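Local coordinates for protein COBE (Pseudomonas aeruginosa, PDB 2W6K) that belongs to the cobalamin (vitamin B12) biosynthetic pathway, where its precise role is not firmly established, at residues C99-V102 against A103-A106. Residues are numbered along the deposited sequence; the frame is centred on the assembly and turned at random.
Sequences CSSV and AEAA. With SO4 (sulfate ion), chain B.
S101 and E104 meet where the chain turns into helix 102-115, with S101 as the N-cap. The CB of S101 already meets O3 of a sulfate ion, at 3.4 Å, with the CB of E104 further off on the helix side. OG, anti to the backbone N (chi1 174°), turns back beside its own carbonyl carbon to face the first turn of the helix. There S101 OG accepts a nearly straight bond (163°) from E104 N, 3.2 Å away, and it donates its own hydrogen to sulfate O3 at 2.8 Å. The CG of E104 passes 3.4 Å from the same OG as the glutamate chain runs on, extended, to a carboxylate held elsewhere: OE1 by L87 N, OE2 by S88 OG and K125 N.

This is an N-capped helix start that has captured an anion, probably from the crystallisation liquor. V102 N lies 2.8 Å from sulfate O2 and A103 N 2.9 Å from sulfate O4, both as donors, while K125 NZ is also hydrogen-bonded to the ion. The positive end of the helix dipole would be expected to add to its attraction. Behind the cap, regular helical bonding begins at once, A105 N to S101 O and A106 N to V102 O. Away from the anion, the buried SG of C99 rests against the CB of A105 at 3.6 Å, joining the loop after helix 91-97 to the new helix. The side chains of V102 and A106 reach strand 47-51, and A103 packs on A134 of strand 131-138.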
ATOM      1  N   CYS A  99       2.092 -14.376  -2.886  1.00 20.59           N
ATOM      2  CA  CYS A  99       1.901 -13.471  -1.744  1.00 19.77           C
ATOM      3  C   CYS A  99       0.425 -13.507  -1.374  1.00 18.47           C
ATOM      4  O   CYS A  99      -0.427 -13.438  -2.267  1.00 18.53           O
ATOM      5  CB  CYS A  99       2.313 -12.048  -2.154  1.00 20.32           C
ATOM      6  SG  CYS A  99       1.658 -10.674  -1.154  1.00 21.43           S
ATOM      7  N   SER A 100       0.116 -13.595  -0.076  1.00 17.03           N
ATOM      8  CA  SER A 100      -1.291 -13.760   0.371  1.00 16.16           C
ATOM      9  C   SER A 100      -2.146 -12.493   0.293  1.00 15.12           C
ATOM     10  O   SER A 100      -3.367 -12.554   0.340  1.00 15.08           O
ATOM     11  CB  SER A 100      -1.348 -14.317   1.802  1.00 17.94           C
ATOM     12  OG  SER A 100      -0.816 -15.644   1.809  1.00 21.69           O
ATOM     13  N   SER A 101      -1.505 -11.337   0.257  1.00 13.92           N
ATOM     14  CA  SER A 101      -2.255 -10.081   0.058  1.00 12.65           C
ATOM     15  C   SER A 101      -1.329  -9.068  -0.508  1.00 11.47           C
ATOM     16  O   SER A 101      -0.436  -8.606   0.204  1.00 11.67           O
ATOM     17  CB  SER A 101      -2.879  -9.531   1.347  1.00 12.96           C
ATOM     18  OG  SER A 101      -3.450  -8.252   1.059  1.00 13.50           O
ATOM     19  N   VAL A 102      -1.516  -8.723  -1.781  1.00 10.25           N
ATOM     20  CA  VAL A 102      -0.665  -7.738  -2.432  1.00  9.67           C
ATOM     21  C   VAL A 102      -0.825  -6.394  -1.745  1.00  9.24           C
ATOM     22  O   VAL A 102       0.166  -5.712  -1.501  1.00 10.03           O
ATOM     23  CB  VAL A 102      -0.945  -7.633  -3.956  1.00  8.89           C
ATOM     24  CG1 VAL A 102      -0.303  -6.389  -4.558  1.00 11.01           C
ATOM     25  CG2 VAL A 102      -0.470  -8.903  -4.638  1.00 12.54           C
ATOM     26  N   ALA A 103      -2.066  -6.004  -1.469  1.00  8.75           N
ATOM     27  CA  ALA A 103      -2.290  -4.658  -0.886  1.00  8.21           C
ATOM     28  C   ALA A 103      -1.615  -4.531   0.473  1.00  8.06           C
ATOM     29  O   ALA A 103      -0.936  -3.543   0.763  1.00  8.39           O
ATOM     30  CB  ALA A 103      -3.779  -4.381  -0.765  1.00  9.12           C
ATOM     31  N   GLU A 104      -1.836  -5.514   1.339  1.00  7.74           N
ATOM     32  CA  GLU A 104      -1.295  -5.446   2.696  1.00  8.23           C
ATOM     33  C   GLU A 104       0.244  -5.564   2.698  1.00  8.65           C
ATOM     34  O   GLU A 104       0.936  -4.764   3.327  1.00  8.06           O
ATOM     35  CB  GLU A 104      -1.942  -6.515   3.568  1.00  8.86           C
ATOM     36  CG  GLU A 104      -3.396  -6.215   3.782  1.00  9.99           C
ATOM     37  CD  GLU A 104      -4.133  -7.196   4.681  1.00 11.21           C
ATOM     38  OE1 GLU A 104      -3.559  -8.238   5.026  1.00 13.56           O
ATOM     39  OE2 GLU A 104      -5.317  -6.898   5.000  1.00 11.38           O
ATOM     40  N   ALA A 105       0.760  -6.531   1.955  1.00  8.49           N
ATOM     41  CA  ALA A 105       2.223  -6.742   1.907  1.00  8.36           C
ATOM     42  C   ALA A 105       2.943  -5.594   1.258  1.00  7.77           C
ATOM     43  O   ALA A 105       3.995  -5.204   1.750  1.00  8.76           O
ATOM     44  CB  ALA A 105       2.577  -8.055   1.211  1.00  8.48           C
ATOM     45  N   ALA A 106       2.375  -5.020   0.188  1.00 10.15           N
ATOM     46  CA  ALA A 106       3.065  -3.921  -0.526  1.00  8.22           C
ATOM     47  C   ALA A 106       3.086  -2.650   0.335  1.00  8.80           C
ATOM     48  O   ALA A 106       4.091  -1.918   0.372  1.00  9.29           O
ATOM     49  CB  ALA A 106       2.456  -3.654  -1.896  1.00  9.51           C
TER
HETATM   50  S   SO4 B1140      -4.946  -8.381  -2.492  1.00 13.59           S
HETATM   51  O1  SO4 B1140      -6.266  -8.585  -3.171  1.00 19.44           O
HETATM   52  O2  SO4 B1140      -3.964  -9.289  -3.067  1.00 16.13           O
HETATM   53  O3  SO4 B1140      -5.126  -8.684  -1.087  1.00 17.46           O
HETATM   54  O4  SO4 B1140      -4.544  -7.018  -2.690  1.00 18.00           O